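Local coordinates for protein arginyl-trna synthetase (Thermus thermophilus, PDB 1IQ0) that probably couples L-arginine to its cognate tRNA at the expense of ATP, releasing AMP and diphosphate, as a class I aminoacyl-tRNA synthetase, at residues T300-A303 with K304-A307; V238-S241 with D242-R245; H359-A362 with L363-A367; I306-Q309 with F310-G314. One frame throughout, in Å; residues are numbered along the deposited sequence.

Interaction 1: T300-A303 with K304-A307; sequences TYYA and KDIA
Ile306 lays its CG1-CD1 branch across the carbonyl oxygen of Tyr302, one turn earlier in the opening of the alpha-helix 301-312; CG1 comes within 3.2 Å of Tyr302 O. The branch gets there because CG1 is anti to the carbonyl carbon (chi1 -69°), which swings it back toward the start of the helix. A branched apolar chain suits this side, where Leu363 and Ala367 of helix 361-370 and Leu256 of helix 248-256 press against it. Thr300 holds the N-cap position. Four i to i+4 backbone bonds follow in succession, from Lys304 N to Thr300 O (3.2 Å) through to Ala307 N to Ala303 O (3.0 Å). Ala303, small and buried, lets Leu249 and Leu253 of helix 248-256 come close to the backbone. Lys304 and Asp305 bring the polar groups. Lys304 rests its CG 3.5 Å from Thr300 O, then bends at its last two torsions, and its ammonium forms a salt bridge with Glu240. Asp305, on which His359 packs, sets its carboxylate beside a carbonyl that cannot donate to it: Asp305 OD2 is 3.2 Å from Tyr301 O. Asp305 OD2 also lies at the edge of the Tyr302 ring, near its plane, 4.5 Å from Tyr302 CD2.

Interaction 2: V238-S241 with D242-R245; sequences VWES and DIVR
Val238 and Ile243 cross at about a right angle where strand 236-239 turns directly into helix 240-245, and theirs is the close-packed, apolar part of the contact: Val238 CG1 lies 3.7 Å from Ile243 CG1 and equally near its CD1. Beta-branched side chains suit this junction, being short and stiff. Trp239, at the N-cap position, gives its carbonyl oxygen to Ile243 N (3.0 Å) and, more weakly, to Asp242 N. Its CB sits 3.5 Å from Asp242 OD1, the two side chains running side by side. Glu240 is buried too, its carboxylate held by Tyr148 and Lys304. The looser side belongs to Val244 and Arg245, both exposed. Here the arginine, bent at chi3 (-40°), folds back over its own helix turn, and Ser241 O stands 3.6 Å above the guanidinium plane of Arg245, toward its rim. Arg245 NH1 meets the anti lone pair of Asp242 OD2 at a modelled 2.5 Å, short enough to be read with caution, and lattice contacts may influence this arginine. Asp242 OD1 turns instead to Arg213 and Ser335, and an alanine here would probably leave Arg213 and Arg245 without their shared counter-charge. Strand 141-149 pairs in parallel with the strand, Phe308 and Trp311 of helix 301-312 cover Val238, and helix 213-229 packs against the Trp239 ring.

Interaction 3: H359-A362 with L363-A367; sequences HPQA and LVRAA
Gln361 and Arg365 run side by side from successive turns of helix 361-370, and the amide oxygen of Gln361 sits over the centre of the guanidinium, with OE1 3.6 Å from Arg365 CZ. The amide and guanidinium planes are 52° apart. A carbonyl dipole above a cation is likely to be favourable, but this glutamine is poorly ordered, so the grip is probably slight. Arg365 starts from a nearly eclipsed torsion (chi1 -110°), and its chain hugs the backbone of the turn before, with CD 3.3 Å from Gln361 O. A serine in its place would probably leave Gln361 OE1 without its cationic partner and uncover the Gln361 backbone carbonyl. Leu363, buried, faces the other way: its CB lies 3.3 Å from Pro360 O, and Leu363 N donates to Pro360 O at 2.9 Å. Its branches meet Tyr302 and Phe290. Ala362 is small enough to sit close to Ile282, and its carbonyl O accepts from Ala366 N at 2.8 Å. Proline suits the entry, where its missing N-H costs the helix nothing. This is the first turn of the helix in a beta-alpha-beta crossover, joining parallel strands 348-354 and 380-390 of the class I Rossmann-type catalytic fold.

Interaction 4: I306-Q309 with F310-G314; sequences IAFQ and FWKMG
On one face of the Phe310 ring rests the CG2 methyl of Ile306, 3.8 Å from the ring centroid and 16° off its normal, a CH-pi contact; at the edge of that ring, near its plane, lies the backbone carbon of Gln309. Phe308 has Lys312 CE over one face, 3.9 Å from the centroid, so the lysine's polarised methylene makes a second CH-pi contact. Trp311 runs beside Phe308 with the planes only 7° apart, yet the rings are slid so far, 5.9 Å between the centroids of Phe308 and the six-membered ring of Trp311, that they barely overlap; they touch at Phe308 CE1 and Trp311 CE3, 3.7 Å apart. Lys312 reaches over Phe308 with its chain fully extended beyond CG, which carries NZ past the ring to a salt bridge with Glu108. A water accepts from Lys312 NZ at 2.7 Å and donates to Gln309 OE1, also at 2.7 Å, tying the two buried polar ends together. The other end of that amide bonds to Thr349, and weakly to sulfur: Gln309 NE2 lies 3.3 Å from Met313 SD. With CG anti to the backbone N (chi1 -178°) and a bend at chi2, the glutamine can meet the lysine-bound water with OE1 and Met313 SD with NE2. Met313 also packs on Leu368. Helix 301-312 then stops in a Schellman motif, whose C-prime residue is Gly314, at positive phi.

Interactions 1 and 4 are the two ends of one helix, sharing Ile306 and Ala307: the first is its partly exposed start, with charged and phenolic groups, the second its buried finish, aromatic but with a water-linked lysine and glutamine. Interactions 2 and 3 do not touch, their nearest atoms about 11 Å apart. Interaction 2, mostly buried, reaches interaction 1 through the salt bridge of Lys304 with Glu240 and interaction 4 through apolar contact, Ile243 CD1 to Phe308 CD1 at 3.7 Å. Interaction 4 buries a lysine paired with Glu108 among its rings. Interaction 3, partly buried, sets an amide over a guanidinium within its own turn and packs Leu363 and Ala367 against Ile306.

Interaction 1: T300-A303 with K304-A307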
ATOM      1  N   THR A 300     -25.739  -0.801  15.597  1.00 28.59           N
ATOM      2  CA  THR A 300     -25.462  -1.223  14.232  1.00 26.24           C
ATOM      3  C   THR A 300     -23.959  -1.218  13.967  1.00 26.12           C
ATOM      4  O   THR A 300     -23.192  -0.622  14.728  1.00 23.59           O
ATOM      5  CB  THR A 300     -26.149  -0.268  13.239  1.00 46.71           C
ATOM      6  OG1 THR A 300     -26.138  -0.843  11.933  1.00 51.43           O
ATOM      7  CG2 THR A 300     -25.417   1.060  13.190  1.00 42.56           C
ATOM      8  N   TYR A 301     -23.537  -1.883  12.891  1.00 32.56           N
ATOM      9  CA  TYR A 301     -22.120  -1.910  12.520  1.00 39.00           C
ATOM     10  C   TYR A 301     -21.669  -0.502  12.126  1.00 35.55           C
ATOM     11  O   TYR A 301     -20.504  -0.133  12.298  1.00 32.24           O
ATOM     12  CB  TYR A 301     -21.882  -2.875  11.356  1.00 62.70           C
ATOM     13  CG  TYR A 301     -21.887  -4.327  11.769  1.00 76.57           C
ATOM     14  CD1 TYR A 301     -23.052  -4.939  12.228  1.00 77.32           C
ATOM     15  CD2 TYR A 301     -20.716  -5.082  11.734  1.00 79.07           C
ATOM     16  CE1 TYR A 301     -23.049  -6.268  12.642  1.00 79.62           C
ATOM     17  CE2 TYR A 301     -20.704  -6.410  12.145  1.00 80.82           C
ATOM     18  CZ  TYR A 301     -21.871  -6.995  12.599  1.00 82.89           C
ATOM     19  OH  TYR A 301     -21.859  -8.306  13.014  1.00 87.65           O
ATOM     20  N   TYR A 302     -22.604   0.279  11.596  1.00 30.07           N
ATOM     21  CA  TYR A 302     -22.320   1.652  11.195  1.00 27.83           C
ATOM     22  C   TYR A 302     -21.973   2.508  12.414  1.00 22.97           C
ATOM     23  O   TYR A 302     -21.035   3.293  12.377  1.00 22.84           O
ATOM     24  CB  TYR A 302     -23.525   2.242  10.456  1.00 37.88           C
ATOM     25  CG  TYR A 302     -23.722   1.673   9.061  1.00 46.91           C
ATOM     26  CD1 TYR A 302     -24.833   2.026   8.289  1.00 47.94           C
ATOM     27  CD2 TYR A 302     -22.778   0.806   8.501  1.00 51.66           C
ATOM     28  CE1 TYR A 302     -24.994   1.532   6.992  1.00 52.97           C
ATOM     29  CE2 TYR A 302     -22.930   0.309   7.211  1.00 56.86           C
ATOM     30  CZ  TYR A 302     -24.036   0.676   6.463  1.00 57.87           C
ATOM     31  OH  TYR A 302     -24.165   0.191   5.181  1.00 62.29           O
ATOM     32  N   ALA A 303     -22.729   2.349  13.497  1.00 25.76           N
ATOM     33  CA  ALA A 303     -22.469   3.108  14.711  1.00 22.57           C
ATOM     34  C   ALA A 303     -21.094   2.717  15.261  1.00 22.68           C
ATOM     35  O   ALA A 303     -20.316   3.574  15.679  1.00 22.73           O
ATOM     36  CB  ALA A 303     -23.559   2.835  15.753  1.00 18.46           C
ATOM     37  N   LYS A 304     -20.792   1.421  15.250  1.00 22.59           N
ATOM     38  CA  LYS A 304     -19.503   0.951  15.747  1.00 23.23           C
ATOM     39  C   LYS A 304     -18.342   1.435  14.876  1.00 24.28           C
ATOM     40  O   LYS A 304     -17.268   1.742  15.399  1.00 23.80           O
ATOM     41  CB  LYS A 304     -19.486  -0.582  15.859  1.00 24.25           C
ATOM     42  CG  LYS A 304     -20.457  -1.123  16.912  1.00 28.36           C
ATOM     43  CD  LYS A 304     -20.155  -2.571  17.306  1.00 31.06           C
ATOM     44  CE  LYS A 304     -18.768  -2.708  17.935  1.00 35.61           C
ATOM     45  NZ  LYS A 304     -18.554  -1.825  19.137  1.00 34.88           N
ATOM     46  N   ASP A 305     -18.547   1.505  13.557  1.00 20.26           N
ATOM     47  CA  ASP A 305     -17.486   1.989  12.669  1.00 18.07           C
ATOM     48  C   ASP A 305     -17.224   3.460  12.969  1.00 15.61           C
ATOM     49  O   ASP A 305     -16.078   3.910  12.978  1.00 16.37           O
ATOM     50  CB  ASP A 305     -17.869   1.830  11.192  1.00 25.15           C
ATOM     51  CG  ASP A 305     -17.854   0.377  10.733  1.00 30.40           C
ATOM     52  OD1 ASP A 305     -17.113  -0.431  11.332  1.00 31.17           O
ATOM     53  OD2 ASP A 305     -18.571   0.046   9.765  1.00 33.29           O
ATOM     54  N   ILE A 306     -18.294   4.210  13.218  1.00 18.59           N
ATOM     55  CA  ILE A 306     -18.158   5.625  13.540  1.00 17.97           C
ATOM     56  C   ILE A 306     -17.372   5.821  14.842  1.00 16.53           C
ATOM     57  O   ILE A 306     -16.453   6.637  14.899  1.00 17.94           O
ATOM     58  CB  ILE A 306     -19.544   6.305  13.663  1.00 16.79           C
ATOM     59  CG1 ILE A 306     -20.203   6.366  12.285  1.00 16.14           C
ATOM     60  CG2 ILE A 306     -19.396   7.725  14.227  1.00 18.36           C
ATOM     61  CD1 ILE A 306     -21.679   6.751  12.329  1.00 17.36           C
ATOM     62  N   ALA A 307     -17.731   5.064  15.876  1.00 19.83           N
ATOM     63  CA  ALA A 307     -17.061   5.147  17.174  1.00 16.76           C
ATOM     64  C   ALA A 307     -15.550   4.956  17.032  1.00 17.90           C
ATOM     65  O   ALA A 307     -14.760   5.761  17.525  1.00 20.23           O
ATOM     66  CB  ALA A 307     -17.626   4.083  18.128  1.00 16.29           C
TER

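Interaction 2: V238-S241 with D242-R245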
ATOM      1  N   VAL A 238      -5.608  -3.508  17.949  1.00 20.78           N
ATOM      2  CA  VAL A 238      -6.748  -3.033  18.708  1.00 18.24           C
ATOM      3  C   VAL A 238      -7.775  -4.156  18.726  1.00 20.14           C
ATOM      4  O   VAL A 238      -8.228  -4.614  17.675  1.00 19.87           O
ATOM      5  CB  VAL A 238      -7.384  -1.762  18.099  1.00 15.33           C
ATOM      6  CG1 VAL A 238      -8.698  -1.472  18.795  1.00 10.14           C
ATOM      7  CG2 VAL A 238      -6.447  -0.570  18.291  1.00 12.46           C
ATOM      8  N   TRP A 239      -8.127  -4.595  19.930  1.00 20.47           N
ATOM      9  CA  TRP A 239      -9.086  -5.675  20.123  1.00 17.81           C
ATOM     10  C   TRP A 239     -10.510  -5.168  20.362  1.00 16.00           C
ATOM     11  O   TRP A 239     -10.735  -4.220  21.119  1.00 17.36           O
ATOM     12  CB  TRP A 239      -8.643  -6.560  21.310  1.00 14.57           C
ATOM     13  CG  TRP A 239      -7.288  -7.221  21.116  1.00 18.93           C
ATOM     14  CD1 TRP A 239      -6.091  -6.591  20.921  1.00 18.05           C
ATOM     15  CD2 TRP A 239      -7.010  -8.629  21.056  1.00 19.77           C
ATOM     16  NE1 TRP A 239      -5.091  -7.512  20.741  1.00 16.24           N
ATOM     17  CE2 TRP A 239      -5.624  -8.771  20.816  1.00 19.86           C
ATOM     18  CE3 TRP A 239      -7.797  -9.783  21.178  1.00 19.90           C
ATOM     19  CZ2 TRP A 239      -5.002 -10.025  20.694  1.00 19.68           C
ATOM     20  CZ3 TRP A 239      -7.180 -11.033  21.058  1.00 20.19           C
ATOM     21  CH2 TRP A 239      -5.796 -11.141  20.817  1.00 19.23           C
ATOM     22  N   GLU A 240     -11.476  -5.813  19.713  1.00 15.09           N
ATOM     23  CA  GLU A 240     -12.874  -5.450  19.872  1.00 19.12           C
ATOM     24  C   GLU A 240     -13.281  -5.433  21.354  1.00 24.68           C
ATOM     25  O   GLU A 240     -13.976  -4.514  21.798  1.00 24.21           O
ATOM     26  CB  GLU A 240     -13.756  -6.433  19.090  1.00 14.97           C
ATOM     27  CG  GLU A 240     -15.259  -6.182  19.219  1.00 16.68           C
ATOM     28  CD  GLU A 240     -15.673  -4.801  18.730  1.00 23.56           C
ATOM     29  OE1 GLU A 240     -15.086  -4.302  17.750  1.00 23.31           O
ATOM     30  OE2 GLU A 240     -16.599  -4.218  19.315  1.00 19.09           O
ATOM     31  N   SER A 241     -12.860  -6.438  22.123  1.00 17.38           N
ATOM     32  CA  SER A 241     -13.211  -6.471  23.547  1.00 16.29           C
ATOM     33  C   SER A 241     -12.674  -5.253  24.302  1.00 17.07           C
ATOM     34  O   SER A 241     -13.291  -4.801  25.269  1.00 16.84           O
ATOM     35  CB  SER A 241     -12.726  -7.769  24.214  1.00 18.57           C
ATOM     36  OG  SER A 241     -11.334  -7.957  24.073  1.00 20.45           O
ATOM     37  N   ASP A 242     -11.529  -4.722  23.879  1.00 19.99           N
ATOM     38  CA  ASP A 242     -10.985  -3.521  24.524  1.00 21.49           C
ATOM     39  C   ASP A 242     -11.793  -2.303  24.067  1.00 22.74           C
ATOM     40  O   ASP A 242     -11.978  -1.351  24.824  1.00 22.00           O
ATOM     41  CB  ASP A 242      -9.507  -3.331  24.173  1.00 13.59           C
ATOM     42  CG  ASP A 242      -8.617  -4.359  24.851  1.00 17.05           C
ATOM     43  OD1 ASP A 242      -7.647  -4.834  24.218  1.00 17.02           O
ATOM     44  OD2 ASP A 242      -8.890  -4.686  26.021  1.00 16.29           O
ATOM     45  N   ILE A 243     -12.272  -2.334  22.825  1.00 18.71           N
ATOM     46  CA  ILE A 243     -13.083  -1.235  22.305  1.00 19.32           C
ATOM     47  C   ILE A 243     -14.384  -1.157  23.119  1.00 20.51           C
ATOM     48  O   ILE A 243     -14.892  -0.072  23.398  1.00 20.03           O
ATOM     49  CB  ILE A 243     -13.411  -1.439  20.797  1.00 17.15           C
ATOM     50  CG1 ILE A 243     -12.186  -1.078  19.948  1.00 14.32           C
ATOM     51  CG2 ILE A 243     -14.626  -0.603  20.398  1.00 15.77           C
ATOM     52  CD1 ILE A 243     -12.399  -1.218  18.424  1.00 13.43           C
ATOM     53  N   VAL A 244     -14.911  -2.316  23.504  1.00 15.63           N
ATOM     54  CA  VAL A 244     -16.134  -2.374  24.302  1.00 16.13           C
ATOM     55  C   VAL A 244     -15.873  -1.815  25.707  1.00 16.20           C
ATOM     56  O   VAL A 244     -16.641  -0.989  26.205  1.00 18.92           O
ATOM     57  CB  VAL A 244     -16.667  -3.838  24.406  1.00 23.04           C
ATOM     58  CG1 VAL A 244     -17.801  -3.931  25.453  1.00 20.41           C
ATOM     59  CG2 VAL A 244     -17.186  -4.297  23.039  1.00 23.26           C
ATOM     60  N   ARG A 245     -14.783  -2.251  26.335  1.00 26.02           N
ATOM     61  CA  ARG A 245     -14.435  -1.779  27.672  1.00 29.03           C
ATOM     62  C   ARG A 245     -14.202  -0.268  27.687  1.00 30.43           C
ATOM     63  O   ARG A 245     -14.540   0.411  28.660  1.00 30.10           O
ATOM     64  CB  ARG A 245     -13.170  -2.488  28.193  1.00 22.04           C
ATOM     65  CG  ARG A 245     -12.895  -2.249  29.690  1.00 27.49           C
ATOM     66  CD  ARG A 245     -11.628  -2.948  30.201  1.00 29.24           C
ATOM     67  NE  ARG A 245     -11.468  -4.284  29.626  1.00 35.92           N
ATOM     68  CZ  ARG A 245     -10.840  -4.535  28.475  1.00 40.97           C
ATOM     69  NH1 ARG A 245     -10.302  -3.535  27.775  1.00 42.73           N
ATOM     70  NH2 ARG A 245     -10.765  -5.779  28.010  1.00 32.36           N
TER

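Interaction 3: H359-A362 with L363-A367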
ATOM      1  N   HIS A 359     -18.075  -0.888   3.814  1.00 73.36           N
ATOM      2  CA  HIS A 359     -19.121   0.053   4.198  1.00 73.79           C
ATOM      3  C   HIS A 359     -18.886   1.362   3.445  1.00 72.18           C
ATOM      4  O   HIS A 359     -17.744   1.735   3.173  1.00 72.48           O
ATOM      5  CB  HIS A 359     -19.082   0.314   5.707  1.00 96.20           C
ATOM      6  CG  HIS A 359     -19.169  -0.928   6.541  1.00100.17           C
ATOM      7  ND1 HIS A 359     -18.198  -1.905   6.525  1.00102.14           N
ATOM      8  CD2 HIS A 359     -20.104  -1.343   7.428  1.00101.89           C
ATOM      9  CE1 HIS A 359     -18.532  -2.869   7.366  1.00101.82           C
ATOM     10  NE2 HIS A 359     -19.683  -2.551   7.927  1.00100.84           N
ATOM     11  N   PRO A 360     -19.966   2.082   3.101  1.00 69.05           N
ATOM     12  CA  PRO A 360     -19.860   3.351   2.372  1.00 67.82           C
ATOM     13  C   PRO A 360     -19.111   4.454   3.126  1.00 67.19           C
ATOM     14  O   PRO A 360     -19.441   4.767   4.271  1.00 66.31           O
ATOM     15  CB  PRO A 360     -21.318   3.714   2.107  1.00 82.41           C
ATOM     16  CG  PRO A 360     -22.018   3.154   3.307  1.00 82.29           C
ATOM     17  CD  PRO A 360     -21.370   1.795   3.446  1.00 82.79           C
ATOM     18  N   GLN A 361     -18.108   5.037   2.473  1.00 73.21           N
ATOM     19  CA  GLN A 361     -17.318   6.112   3.071  1.00 71.03           C
ATOM     20  C   GLN A 361     -18.241   7.243   3.495  1.00 66.58           C
ATOM     21  O   GLN A 361     -17.927   8.013   4.406  1.00 66.54           O
ATOM     22  CB  GLN A 361     -16.288   6.646   2.074  1.00116.05           C
ATOM     23  CG  GLN A 361     -15.175   5.671   1.736  1.00121.07           C
ATOM     24  CD  GLN A 361     -14.148   6.265   0.790  1.00124.48           C
ATOM     25  OE1 GLN A 361     -13.553   7.304   1.077  1.00125.64           O
ATOM     26  NE2 GLN A 361     -13.934   5.605  -0.344  1.00124.93           N
ATOM     27  N   ALA A 362     -19.382   7.337   2.821  1.00 50.10           N
ATOM     28  CA  ALA A 362     -20.371   8.362   3.113  1.00 46.14           C
ATOM     29  C   ALA A 362     -20.747   8.356   4.596  1.00 42.40           C
ATOM     30  O   ALA A 362     -20.995   9.411   5.183  1.00 41.12           O
ATOM     31  CB  ALA A 362     -21.616   8.138   2.256  1.00 41.02           C
ATOM     32  N   LEU A 363     -20.788   7.162   5.186  1.00 38.49           N
ATOM     33  CA  LEU A 363     -21.136   6.992   6.598  1.00 34.42           C
ATOM     34  C   LEU A 363     -20.238   7.775   7.554  1.00 30.87           C
ATOM     35  O   LEU A 363     -20.703   8.685   8.239  1.00 29.20           O
ATOM     36  CB  LEU A 363     -21.095   5.507   6.990  1.00 39.98           C
ATOM     37  CG  LEU A 363     -21.243   5.181   8.489  1.00 40.21           C
ATOM     38  CD1 LEU A 363     -22.681   5.395   8.956  1.00 33.38           C
ATOM     39  CD2 LEU A 363     -20.823   3.745   8.727  1.00 39.46           C
ATOM     40  N   VAL A 364     -18.956   7.422   7.613  1.00 27.69           N
ATOM     41  CA  VAL A 364     -18.051   8.115   8.527  1.00 27.27           C
ATOM     42  C   VAL A 364     -17.853   9.557   8.107  1.00 28.08           C
ATOM     43  O   VAL A 364     -17.711  10.447   8.951  1.00 30.75           O
ATOM     44  CB  VAL A 364     -16.669   7.416   8.621  1.00 39.88           C
ATOM     45  CG1 VAL A 364     -16.856   5.942   8.917  1.00 37.95           C
ATOM     46  CG2 VAL A 364     -15.889   7.626   7.348  1.00 37.33           C
ATOM     47  N   ARG A 365     -17.853   9.785   6.798  1.00 33.28           N
ATOM     48  CA  ARG A 365     -17.690  11.129   6.258  1.00 35.25           C
ATOM     49  C   ARG A 365     -18.764  12.028   6.856  1.00 34.24           C
ATOM     50  O   ARG A 365     -18.465  13.062   7.456  1.00 33.42           O
ATOM     51  CB  ARG A 365     -17.836  11.115   4.732  1.00 67.63           C
ATOM     52  CG  ARG A 365     -16.549  11.383   3.963  1.00 77.76           C
ATOM     53  CD  ARG A 365     -15.527  10.269   4.144  1.00 81.21           C
ATOM     54  NE  ARG A 365     -14.269  10.561   3.458  1.00 86.13           N
ATOM     55  CZ  ARG A 365     -14.142  10.699   2.140  1.00 87.29           C
ATOM     56  NH1 ARG A 365     -15.199  10.570   1.349  1.00 86.42           N
ATOM     57  NH2 ARG A 365     -12.955  10.969   1.612  1.00 84.10           N
ATOM     58  N   ALA A 366     -20.017  11.614   6.692  1.00 30.28           N
ATOM     59  CA  ALA A 366     -21.155  12.372   7.199  1.00 28.42           C
ATOM     60  C   ALA A 366     -21.121  12.468   8.715  1.00 28.72           C
ATOM     61  O   ALA A 366     -21.451  13.512   9.279  1.00 30.26           O
ATOM     62  CB  ALA A 366     -22.459  11.716   6.750  1.00 42.03           C
ATOM     63  N   ALA A 367     -20.725  11.376   9.369  1.00 30.72           N
ATOM     64  CA  ALA A 367     -20.660  11.351  10.822  1.00 26.30           C
ATOM     65  C   ALA A 367     -19.628  12.356  11.318  1.00 28.80           C
ATOM     66  O   ALA A 367     -19.880  13.105  12.269  1.00 28.64           O
ATOM     67  CB  ALA A 367     -20.321   9.946  11.313  1.00 20.06           C
TER

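Interaction 4: I306-Q309 with F310-G314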
ATOM      1  N   ILE A 306     -18.294   4.210  13.218  1.00 18.59           N
ATOM      2  CA  ILE A 306     -18.158   5.625  13.540  1.00 17.97           C
ATOM      3  C   ILE A 306     -17.372   5.821  14.842  1.00 16.53           C
ATOM      4  O   ILE A 306     -16.453   6.637  14.899  1.00 17.94           O
ATOM      5  CB  ILE A 306     -19.544   6.305  13.663  1.00 16.79           C
ATOM      6  CG1 ILE A 306     -20.203   6.366  12.285  1.00 16.14           C
ATOM      7  CG2 ILE A 306     -19.396   7.725  14.227  1.00 18.36           C
ATOM      8  CD1 ILE A 306     -21.679   6.751  12.329  1.00 17.36           C
ATOM      9  N   ALA A 307     -17.731   5.064  15.876  1.00 19.83           N
ATOM     10  CA  ALA A 307     -17.061   5.147  17.174  1.00 16.76           C
ATOM     11  C   ALA A 307     -15.550   4.956  17.032  1.00 17.90           C
ATOM     12  O   ALA A 307     -14.760   5.761  17.525  1.00 20.23           O
ATOM     13  CB  ALA A 307     -17.626   4.083  18.128  1.00 16.29           C
ATOM     14  N   PHE A 308     -15.166   3.879  16.352  1.00 15.03           N
ATOM     15  CA  PHE A 308     -13.767   3.539  16.126  1.00 15.40           C
ATOM     16  C   PHE A 308     -13.059   4.636  15.319  1.00 15.42           C
ATOM     17  O   PHE A 308     -11.933   5.013  15.630  1.00 17.57           O
ATOM     18  CB  PHE A 308     -13.691   2.185  15.405  1.00 19.44           C
ATOM     19  CG  PHE A 308     -12.308   1.580  15.365  1.00 18.60           C
ATOM     20  CD1 PHE A 308     -11.420   1.759  16.419  1.00 19.13           C
ATOM     21  CD2 PHE A 308     -11.924   0.770  14.295  1.00 17.83           C
ATOM     22  CE1 PHE A 308     -10.166   1.135  16.408  1.00 18.38           C
ATOM     23  CE2 PHE A 308     -10.678   0.144  14.278  1.00 18.00           C
ATOM     24  CZ  PHE A 308      -9.800   0.325  15.336  1.00 15.04           C
ATOM     25  N   GLN A 309     -13.718   5.140  14.281  1.00 20.64           N
ATOM     26  CA  GLN A 309     -13.146   6.212  13.466  1.00 20.03           C
ATOM     27  C   GLN A 309     -12.884   7.434  14.351  1.00 21.13           C
ATOM     28  O   GLN A 309     -11.866   8.103  14.206  1.00 20.38           O
ATOM     29  CB  GLN A 309     -14.114   6.609  12.350  1.00 21.09           C
ATOM     30  CG  GLN A 309     -13.601   7.699  11.412  1.00 17.51           C
ATOM     31  CD  GLN A 309     -12.433   7.230  10.554  1.00 21.85           C
ATOM     32  OE1 GLN A 309     -12.413   6.091  10.090  1.00 23.76           O
ATOM     33  NE2 GLN A 309     -11.466   8.115  10.327  1.00 19.59           N
ATOM     34  N   PHE A 310     -13.814   7.726  15.255  1.00 17.84           N
ATOM     35  CA  PHE A 310     -13.671   8.863  16.157  1.00 15.75           C
ATOM     36  C   PHE A 310     -12.426   8.734  17.035  1.00 17.54           C
ATOM     37  O   PHE A 310     -11.719   9.715  17.268  1.00 22.96           O
ATOM     38  CB  PHE A 310     -14.921   9.007  17.039  1.00 14.11           C
ATOM     39  CG  PHE A 310     -16.067   9.735  16.372  1.00 19.79           C
ATOM     40  CD1 PHE A 310     -17.206  10.075  17.101  1.00 19.01           C
ATOM     41  CD2 PHE A 310     -16.009  10.089  15.025  1.00 20.83           C
ATOM     42  CE1 PHE A 310     -18.269  10.755  16.507  1.00 23.20           C
ATOM     43  CE2 PHE A 310     -17.071  10.771  14.420  1.00 19.86           C
ATOM     44  CZ  PHE A 310     -18.204  11.106  15.164  1.00 17.52           C
ATOM     45  N   TRP A 311     -12.159   7.522  17.514  1.00 21.78           N
ATOM     46  CA  TRP A 311     -10.994   7.281  18.355  1.00 19.30           C
ATOM     47  C   TRP A 311      -9.720   7.451  17.538  1.00 21.78           C
ATOM     48  O   TRP A 311      -8.759   8.058  17.996  1.00 24.27           O
ATOM     49  CB  TRP A 311     -11.032   5.868  18.941  1.00 12.87           C
ATOM     50  CG  TRP A 311      -9.744   5.486  19.627  1.00 15.25           C
ATOM     51  CD1 TRP A 311      -9.346   5.829  20.892  1.00 15.64           C
ATOM     52  CD2 TRP A 311      -8.657   4.744  19.054  1.00 17.14           C
ATOM     53  NE1 TRP A 311      -8.073   5.345  21.138  1.00 16.89           N
ATOM     54  CE2 TRP A 311      -7.632   4.679  20.026  1.00 13.70           C
ATOM     55  CE3 TRP A 311      -8.451   4.132  17.810  1.00 17.67           C
ATOM     56  CZ2 TRP A 311      -6.418   4.026  19.792  1.00 16.13           C
ATOM     57  CZ3 TRP A 311      -7.242   3.481  17.575  1.00 13.09           C
ATOM     58  CH2 TRP A 311      -6.242   3.434  18.560  1.00 16.20           C
ATOM     59  N   LYS A 312      -9.718   6.911  16.324  1.00 18.32           N
ATOM     60  CA  LYS A 312      -8.554   7.007  15.444  1.00 17.62           C
ATOM     61  C   LYS A 312      -8.120   8.452  15.238  1.00 19.87           C
ATOM     62  O   LYS A 312      -6.924   8.744  15.186  1.00 21.42           O
ATOM     63  CB  LYS A 312      -8.859   6.385  14.078  1.00 15.08           C
ATOM     64  CG  LYS A 312      -8.984   4.863  14.068  1.00 14.80           C
ATOM     65  CD  LYS A 312      -9.177   4.354  12.639  1.00 14.10           C
ATOM     66  CE  LYS A 312      -9.157   2.830  12.557  1.00 14.77           C
ATOM     67  NZ  LYS A 312      -9.434   2.399  11.148  1.00 15.47           N
ATOM     68  N   MET A 313      -9.094   9.354  15.121  1.00 20.70           N
ATOM     69  CA  MET A 313      -8.788  10.762  14.902  1.00 19.67           C
ATOM     70  C   MET A 313      -8.749  11.607  16.180  1.00 21.68           C
ATOM     71  O   MET A 313      -8.737  12.832  16.114  1.00 22.56           O
ATOM     72  CB  MET A 313      -9.768  11.357  13.875  1.00 16.81           C
ATOM     73  CG  MET A 313      -9.619  10.714  12.478  1.00 14.64           C
ATOM     74  SD  MET A 313     -10.818  11.248  11.239  1.00 22.15           S
ATOM     75  CE  MET A 313      -9.720  11.500   9.764  1.00 17.54           C
ATOM     76  N   GLY A 314      -8.731  10.949  17.336  1.00 21.44           N
ATOM     77  CA  GLY A 314      -8.641  11.669  18.598  1.00 20.48           C
ATOM     78  C   GLY A 314      -9.892  12.339  19.125  1.00 20.65           C
ATOM     79  O   GLY A 314      -9.842  13.066  20.117  1.00 20.92           O
TER
HETATM   80  O   HOH W   1     -11.903   3.435  10.543  1.00 25.40           O